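Local coordinates for protein putative solute-binding component of ABC transporter (Clostridium phytofermentans, PDB 4YS6) that binds beta-D-glucose, probably as the extracytoplasmic solute-binding component of an ABC transporter for sugars, at residues Leu156-Ile169 with Leu190-Ser203. Residues are numbered along the deposited sequence; the frame is centred on the assembly and turned at random.
Sequences LNLETAKGPFNLEI and LKPYVDGGVLVVKS. With NA (sodium ion), chain F.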
ATOM      1  N   LEU A 156      12.915 -15.483  12.301  1.00 12.20           N
ATOM      2  CA  LEU A 156      13.920 -15.198  13.337  1.00 12.47           C
ATOM      3  C   LEU A 156      13.722 -16.046  14.592  1.00 13.42           C
ATOM      4  O   LEU A 156      14.483 -15.921  15.548  1.00 16.79           O
ATOM      5  CB  LEU A 156      13.901 -13.722  13.733  1.00 14.83           C
ATOM      6  CG  LEU A 156      14.350 -12.717  12.668  1.00 16.68           C
ATOM      7  CD1 LEU A 156      14.272 -11.298  13.215  1.00 14.99           C
ATOM      8  CD2 LEU A 156      15.744 -13.010  12.148  1.00 15.58           C
ATOM      9  N   ASN A 157      12.725 -16.937  14.576  1.00 14.13           N
ATOM     10  CA  ASN A 157      12.456 -17.838  15.685  1.00 14.82           C
ATOM     11  C   ASN A 157      12.275 -17.047  16.979  1.00 18.51           C
ATOM     12  O   ASN A 157      12.811 -17.427  18.011  1.00 17.01           O
ATOM     13  CB  ASN A 157      13.582 -18.859  15.907  1.00 16.12           C
ATOM     14  CG  ASN A 157      13.760 -19.814  14.750  1.00 22.94           C
ATOM     15  OD1 ASN A 157      12.886 -19.971  13.918  1.00 25.04           O
ATOM     16  ND2 ASN A 157      14.897 -20.489  14.726  1.00 27.26           N
ATOM     17  N   LEU A 158      11.558 -15.931  16.918  1.00 17.33           N
ATOM     18  CA  LEU A 158      11.486 -15.069  18.095  1.00 16.55           C
ATOM     19  C   LEU A 158      10.806 -15.724  19.280  1.00 22.46           C
ATOM     20  O   LEU A 158      11.090 -15.349  20.403  1.00 22.81           O
ATOM     21  CB  LEU A 158      10.778 -13.777  17.753  1.00 15.06           C
ATOM     22  CG  LEU A 158      11.474 -12.907  16.705  1.00 15.06           C
ATOM     23  CD1 LEU A 158      10.755 -11.596  16.550  1.00 19.38           C
ATOM     24  CD2 LEU A 158      12.937 -12.641  17.003  1.00 19.83           C
ATOM     25  N   GLU A 159       9.937 -16.705  19.061  1.00 20.44           N
ATOM     26  CA  GLU A 159       9.267 -17.341  20.200  1.00 24.05           C
ATOM     27  C   GLU A 159      10.232 -18.118  21.069  1.00 27.83           C
ATOM     28  O   GLU A 159       9.928 -18.414  22.233  1.00 25.93           O
ATOM     29  CB  GLU A 159       8.153 -18.283  19.729  1.00 33.67           C
ATOM     30  CG  GLU A 159       6.915 -17.545  19.242  1.00 47.78           C
ATOM     31  CD  GLU A 159       5.664 -18.412  19.243  1.00 61.74           C
ATOM     32  OE1 GLU A 159       5.787 -19.649  19.387  1.00 70.59           O
ATOM     33  OE2 GLU A 159       4.558 -17.849  19.107  1.00 63.05           O
ATOM     34  N   THR A 160      11.388 -18.460  20.508  1.00 21.54           N
ATOM     35  CA  THR A 160      12.334 -19.322  21.196  1.00 24.30           C
ATOM     36  C   THR A 160      13.778 -18.831  21.246  1.00 31.70           C
ATOM     37  O   THR A 160      14.593 -19.417  21.948  1.00 31.68           O
ATOM     38  CB  THR A 160      12.323 -20.718  20.542  1.00 30.33           C
ATOM     39  OG1 THR A 160      12.765 -20.620  19.183  1.00 31.54           O
ATOM     40  CG2 THR A 160      10.899 -21.290  20.574  1.00 32.40           C
ATOM     41  N   ALA A 161      14.102 -17.756  20.537  1.00 27.28           N
ATOM     42  CA  ALA A 161      15.503 -17.344  20.437  1.00 30.51           C
ATOM     43  C   ALA A 161      15.808 -16.221  21.412  1.00 37.74           C
ATOM     44  O   ALA A 161      14.951 -15.398  21.718  1.00 44.74           O
ATOM     45  CB  ALA A 161      15.833 -16.921  19.009  1.00 35.91           C
ATOM     46  N   LYS A 162      17.035 -16.214  21.918  1.00 36.28           N
ATOM     47  CA  LYS A 162      17.499 -15.151  22.797  1.00 46.11           C
ATOM     48  C   LYS A 162      17.818 -13.903  21.981  1.00 37.44           C
ATOM     49  O   LYS A 162      17.634 -12.778  22.447  1.00 41.00           O
ATOM     50  CB  LYS A 162      18.740 -15.611  23.577  1.00 56.16           C
ATOM     51  CG  LYS A 162      19.330 -14.572  24.527  1.00 65.60           C
ATOM     52  CD  LYS A 162      19.410 -15.110  25.958  1.00 74.72           C
ATOM     53  CE  LYS A 162      20.115 -14.138  26.903  1.00 78.01           C
ATOM     54  NZ  LYS A 162      19.559 -14.193  28.289  1.00 80.22           N
ATOM     55  N   GLY A 163      18.289 -14.114  20.759  1.00 35.77           N
ATOM     56  CA  GLY A 163      18.836 -13.028  19.966  1.00 35.16           C
ATOM     57  C   GLY A 163      20.086 -12.511  20.664  1.00 31.50           C
ATOM     58  O   GLY A 163      20.733 -13.248  21.399  1.00 32.07           O
ATOM     59  N   PRO A 164      20.414 -11.231  20.480  1.00 24.02           N
ATOM     60  CA  PRO A 164      19.632 -10.260  19.727  1.00 21.55           C
ATOM     61  C   PRO A 164      19.747 -10.432  18.223  1.00 22.32           C
ATOM     62  O   PRO A 164      20.709 -11.014  17.706  1.00 27.71           O
ATOM     63  CB  PRO A 164      20.237  -8.923  20.159  1.00 29.86           C
ATOM     64  CG  PRO A 164      21.647  -9.246  20.452  1.00 30.55           C
ATOM     65  CD  PRO A 164      21.623 -10.623  21.066  1.00 32.81           C
ATOM     66  N   PHE A 165      18.738  -9.916  17.541  1.00 15.88           N
ATOM     67  CA  PHE A 165      18.723  -9.791  16.092  1.00 14.69           C
ATOM     68  C   PHE A 165      18.588  -8.321  15.731  1.00 20.56           C
ATOM     69  O   PHE A 165      17.843  -7.590  16.377  1.00 21.30           O
ATOM     70  CB  PHE A 165      17.568 -10.543  15.463  1.00 17.06           C
ATOM     71  CG  PHE A 165      17.549 -12.003  15.760  1.00 19.08           C
ATOM     72  CD1 PHE A 165      18.265 -12.876  14.972  1.00 20.05           C
ATOM     73  CD2 PHE A 165      16.786 -12.505  16.797  1.00 24.65           C
ATOM     74  CE1 PHE A 165      18.247 -14.219  15.221  1.00 18.76           C
ATOM     75  CE2 PHE A 165      16.752 -13.867  17.044  1.00 21.45           C
ATOM     76  CZ  PHE A 165      17.492 -14.721  16.254  1.00 20.24           C
ATOM     77  N   ASN A 166      19.253  -7.912  14.660  1.00 13.87           N
ATOM     78  CA  ASN A 166      19.234  -6.515  14.231  1.00 15.58           C
ATOM     79  C   ASN A 166      18.147  -6.296  13.195  1.00 17.45           C
ATOM     80  O   ASN A 166      18.088  -6.988  12.191  1.00 17.04           O
ATOM     81  CB  ASN A 166      20.591  -6.116  13.680  1.00 19.44           C
ATOM     82  CG  ASN A 166      21.655  -6.078  14.753  1.00 22.67           C
ATOM     83  OD1 ASN A 166      22.667  -6.779  14.675  1.00 26.26           O
ATOM     84  ND2 ASN A 166      21.415  -5.286  15.784  1.00 25.53           N
ATOM     85  N   LEU A 167      17.312  -5.291  13.450  1.00 13.43           N
ATOM     86  CA  LEU A 167      16.160  -4.957  12.626  1.00 12.98           C
ATOM     87  C   LEU A 167      16.233  -3.513  12.169  1.00 15.59           C
ATOM     88  O   LEU A 167      16.651  -2.665  12.945  1.00 15.04           O
ATOM     89  CB  LEU A 167      14.884  -5.151  13.444  1.00 15.03           C
ATOM     90  CG  LEU A 167      13.551  -4.715  12.814  1.00 14.86           C
ATOM     91  CD1 LEU A 167      13.159  -5.666  11.741  1.00 15.11           C
ATOM     92  CD2 LEU A 167      12.449  -4.614  13.855  1.00 16.89           C
ATOM     93  N   GLU A 168      15.852  -3.230  10.931  1.00 13.21           N
ATOM     94  CA  GLU A 168      15.518  -1.851  10.547  1.00 13.72           C
ATOM     95  C   GLU A 168      14.131  -1.834   9.917  1.00 14.88           C
ATOM     96  O   GLU A 168      13.634  -2.859   9.474  1.00 12.09           O
ATOM     97  CB  GLU A 168      16.567  -1.255   9.607  1.00 15.92           C
ATOM     98  CG  GLU A 168      17.995  -1.172  10.229  1.00 16.65           C
ATOM     99  CD  GLU A 168      18.132  -0.126  11.336  1.00 17.01           C
ATOM    100  OE1 GLU A 168      17.315   0.816  11.386  1.00 17.35           O
ATOM    101  OE2 GLU A 168      19.077  -0.233  12.148  1.00 15.96           O
ATOM    102  N   ILE A 169      13.510  -0.658   9.879  1.00 13.19           N
ATOM    103  CA  ILE A 169      12.096  -0.537   9.546  1.00 10.84           C
ATOM    104  C   ILE A 169      11.882   0.597   8.555  1.00 10.88           C
ATOM    105  O   ILE A 169      12.415   1.682   8.754  1.00 12.82           O
ATOM    106  CB  ILE A 169      11.262  -0.244  10.798  1.00 11.92           C
ATOM    107  CG1 ILE A 169      11.424  -1.330  11.865  1.00 13.05           C
ATOM    108  CG2 ILE A 169       9.791  -0.099  10.443  1.00 15.45           C
ATOM    109  CD1 ILE A 169      11.040  -0.837  13.253  1.00 16.97           C
ATOM    110  N   LEU A 190       5.664  -7.430  16.463  1.00 16.79           N
ATOM    111  CA  LEU A 190       7.097  -7.357  16.718  1.00 13.54           C
ATOM    112  C   LEU A 190       7.484  -6.485  17.911  1.00 17.93           C
ATOM    113  O   LEU A 190       8.541  -6.698  18.497  1.00 17.56           O
ATOM    114  CB  LEU A 190       7.842  -6.840  15.502  1.00 16.15           C
ATOM    115  CG  LEU A 190       7.797  -7.764  14.289  1.00 15.15           C
ATOM    116  CD1 LEU A 190       8.464  -7.054  13.112  1.00 15.60           C
ATOM    117  CD2 LEU A 190       8.504  -9.035  14.558  1.00 17.54           C
ATOM    118  N   LYS A 191       6.653  -5.508  18.261  1.00 18.79           N
ATOM    119  CA  LYS A 191       7.081  -4.526  19.263  1.00 17.23           C
ATOM    120  C   LYS A 191       7.453  -5.176  20.591  1.00 17.99           C
ATOM    121  O   LYS A 191       8.416  -4.738  21.246  1.00 21.27           O
ATOM    122  CB  LYS A 191       6.005  -3.462  19.492  1.00 24.04           C
ATOM    123  CG  LYS A 191       6.532  -2.244  20.259  1.00 41.09           C
ATOM    124  CD  LYS A 191       5.473  -1.619  21.140  1.00 57.58           C
ATOM    125  CE  LYS A 191       6.058  -0.511  22.014  1.00 58.43           C
ATOM    126  NZ  LYS A 191       5.860  -0.786  23.465  1.00 51.98           N
ATOM    127  N   PRO A 192       6.712  -6.218  21.016  1.00 18.33           N
ATOM    128  CA  PRO A 192       7.069  -6.894  22.267  1.00 19.89           C
ATOM    129  C   PRO A 192       8.511  -7.414  22.300  1.00 21.31           C
ATOM    130  O   PRO A 192       9.116  -7.457  23.362  1.00 20.49           O
ATOM    131  CB  PRO A 192       6.075  -8.051  22.320  1.00 24.52           C
ATOM    132  CG  PRO A 192       4.896  -7.552  21.586  1.00 26.11           C
ATOM    133  CD  PRO A 192       5.457  -6.768  20.455  1.00 20.40           C
ATOM    134  N   TYR A 193       9.035  -7.806  21.146  1.00 16.56           N
ATOM    135  CA  TYR A 193      10.397  -8.313  21.042  1.00 16.36           C
ATOM    136  C   TYR A 193      11.423  -7.195  20.956  1.00 18.42           C
ATOM    137  O   TYR A 193      12.566  -7.385  21.321  1.00 20.51           O
ATOM    138  CB  TYR A 193      10.510  -9.226  19.831  1.00 15.97           C
ATOM    139  CG  TYR A 193       9.609 -10.399  19.992  1.00 16.85           C
ATOM    140  CD1 TYR A 193       9.984 -11.476  20.762  1.00 17.72           C
ATOM    141  CD2 TYR A 193       8.350 -10.408  19.398  1.00 22.00           C
ATOM    142  CE1 TYR A 193       9.120 -12.553  20.942  1.00 18.88           C
ATOM    143  CE2 TYR A 193       7.492 -11.462  19.573  1.00 21.37           C
ATOM    144  CZ  TYR A 193       7.892 -12.540  20.331  1.00 22.95           C
ATOM    145  OH  TYR A 193       7.032 -13.600  20.507  1.00 28.85           O
ATOM    146  N   VAL A 194      11.027  -6.044  20.431  1.00 17.83           N
ATOM    147  CA  VAL A 194      11.897  -4.882  20.506  1.00 19.96           C
ATOM    148  C   VAL A 194      11.964  -4.452  21.967  1.00 27.47           C
ATOM    149  O   VAL A 194      13.044  -4.208  22.502  1.00 27.63           O
ATOM    150  CB  VAL A 194      11.403  -3.729  19.634  1.00 19.70           C
ATOM    151  CG1 VAL A 194      12.364  -2.567  19.743  1.00 24.01           C
ATOM    152  CG2 VAL A 194      11.271  -4.172  18.195  1.00 20.49           C
ATOM    153  N   ASP A 195      10.807  -4.381  22.622  1.00 23.29           N
ATOM    154  CA  ASP A 195      10.759  -4.020  24.049  1.00 25.68           C
ATOM    155  C   ASP A 195      11.559  -4.991  24.921  1.00 25.27           C
ATOM    156  O   ASP A 195      12.146  -4.603  25.937  1.00 29.46           O
ATOM    157  CB  ASP A 195       9.310  -3.982  24.553  1.00 29.54           C
ATOM    158  CG  ASP A 195       8.460  -2.924  23.855  1.00 35.86           C
ATOM    159  OD1 ASP A 195       9.033  -1.985  23.262  1.00 38.57           O
ATOM    160  OD2 ASP A 195       7.204  -3.024  23.927  1.00 36.31           O
ATOM    161  N   GLY A 196      11.549  -6.262  24.547  1.00 24.80           N
ATOM    162  CA  GLY A 196      12.265  -7.282  25.285  1.00 24.43           C
ATOM    163  C   GLY A 196      13.745  -7.388  24.963  1.00 29.35           C
ATOM    164  O   GLY A 196      14.441  -8.214  25.550  1.00 32.47           O
ATOM    165  N   GLY A 197      14.229  -6.566  24.041  1.00 26.05           N
ATOM    166  CA  GLY A 197      15.643  -6.563  23.699  1.00 29.52           C
ATOM    167  C   GLY A 197      16.061  -7.716  22.800  1.00 27.86           C
ATOM    168  O   GLY A 197      17.244  -7.937  22.570  1.00 27.07           O
ATOM    169  N   VAL A 198      15.090  -8.453  22.277  1.00 20.68           N
ATOM    170  CA  VAL A 198      15.380  -9.578  21.399  1.00 20.24           C
ATOM    171  C   VAL A 198      15.657  -9.045  19.991  1.00 18.95           C
ATOM    172  O   VAL A 198      16.491  -9.585  19.266  1.00 22.60           O
ATOM    173  CB  VAL A 198      14.217 -10.575  21.360  1.00 19.30           C
ATOM    174  CG1 VAL A 198      14.491 -11.665  20.372  1.00 24.37           C
ATOM    175  CG2 VAL A 198      13.955 -11.158  22.749  1.00 22.94           C
ATOM    176  N   LEU A 199      14.910  -8.012  19.608  1.00 18.32           N
ATOM    177  CA  LEU A 199      15.159  -7.228  18.392  1.00 15.30           C
ATOM    178  C   LEU A 199      15.784  -5.890  18.760  1.00 22.69           C
ATOM    179  O   LEU A 199      15.305  -5.188  19.657  1.00 25.50           O
ATOM    180  CB  LEU A 199      13.871  -6.974  17.629  1.00 18.42           C
ATOM    181  CG  LEU A 199      13.163  -8.226  17.163  1.00 16.04           C
ATOM    182  CD1 LEU A 199      11.808  -7.826  16.586  1.00 18.00           C
ATOM    183  CD2 LEU A 199      13.994  -8.935  16.118  1.00 19.44           C
ATOM    184  N   VAL A 200      16.865  -5.564  18.067  1.00 16.64           N
ATOM    185  CA  VAL A 200      17.603  -4.332  18.282  1.00 18.00           C
ATOM    186  C   VAL A 200      17.587  -3.529  17.009  1.00 22.72           C
ATOM    187  O   VAL A 200      17.980  -4.022  15.954  1.00 22.08           O
ATOM    188  CB  VAL A 200      19.042  -4.610  18.668  1.00 20.78           C
ATOM    189  CG1 VAL A 200      19.874  -3.326  18.620  1.00 30.10           C
ATOM    190  CG2 VAL A 200      19.089  -5.246  20.051  1.00 28.60           C
ATOM    191  N   VAL A 201      17.154  -2.283  17.101  1.00 19.04           N
ATOM    192  CA  VAL A 201      17.155  -1.419  15.922  1.00 16.38           C
ATOM    193  C   VAL A 201      18.352  -0.497  16.070  1.00 22.51           C
ATOM    194  O   VAL A 201      18.307   0.468  16.845  1.00 17.73           O
ATOM    195  CB  VAL A 201      15.834  -0.642  15.789  1.00 16.86           C
ATOM    196  CG1 VAL A 201      15.874   0.278  14.588  1.00 17.26           C
ATOM    197  CG2 VAL A 201      14.660  -1.606  15.654  1.00 23.29           C
ATOM    198  N   LYS A 202      19.453  -0.803  15.378  1.00 18.74           N
ATOM    199  CA  LYS A 202      20.704  -0.098  15.645  1.00 19.04           C
ATOM    200  C   LYS A 202      20.625   1.405  15.351  1.00 21.28           C
ATOM    201  O   LYS A 202      21.254   2.206  16.041  1.00 22.82           O
ATOM    202  CB  LYS A 202      21.876  -0.695  14.845  1.00 26.33           C
ATOM    203  CG  LYS A 202      22.314  -2.073  15.298  1.00 31.12           C
ATOM    204  CD  LYS A 202      23.798  -2.112  15.688  1.00 41.83           C
ATOM    205  CE  LYS A 202      24.708  -1.609  14.573  1.00 47.95           C
ATOM    206  NZ  LYS A 202      26.176  -1.590  14.894  1.00 44.59           N
ATOM    207  N   SER A 203      19.862   1.781  14.327  1.00 18.78           N
ATOM    208  CA  SER A 203      19.659   3.200  13.985  1.00 21.96           C
ATOM    209  C   SER A 203      18.849   3.961  15.033  1.00 21.33           C
ATOM    210  O   SER A 203      18.839   5.212  15.047  1.00 23.88           O
ATOM    211  CB  SER A 203      18.956   3.327  12.639  1.00 19.90           C
ATOM    212  OG  SER A 203      17.594   2.973  12.748  1.00 19.05           O
TER
HETATM  213 NA    NA F 405      10.678 -20.338  13.078  1.00 36.81          NA
HETATM  214  O   HOH W   1      10.848 -22.572  13.885  1.00 56.11           O
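Both carboxylate oxygens of E168 grip S203: OE1 takes the hydroxyl OG at 2.6 Å and OE2 the backbone N at 3.1 Å, each through its syn lone pair. A bend at chi2 (-70°) folds the E168 carboxylate across to the turn after strand 199-200. Y233 adds a hydrogen bond to OE2, and S203 OG also bonds S205 N, so the pair is tied in from beyond the two segments. Between them the strands run parallel: F165 N bonds V198 O (2.9 Å), V200 N bonds F165 O (2.8 Å) and L167 N bonds V200 O. This is the right-handed beta-alpha-beta crossover of a periplasmic binding protein lobe, with helix 177-195 as the link and 199-200 as an edge strand. The helix closes in a Schellman motif at G197. In the loop that leads into strand 165-170, L158 lays CB over one face of the Y193 ring, offset toward its rim, a CH-pi contact 3.9 Å from the centroid. Its CD1 reaches L190 CD2 and L199 CD1, while CD2 packs on V198 CG1 (3.8 Å). Beside this cluster, N157 OD1 binds a sodium ion at 2.4 Å, together with E154 O and a water.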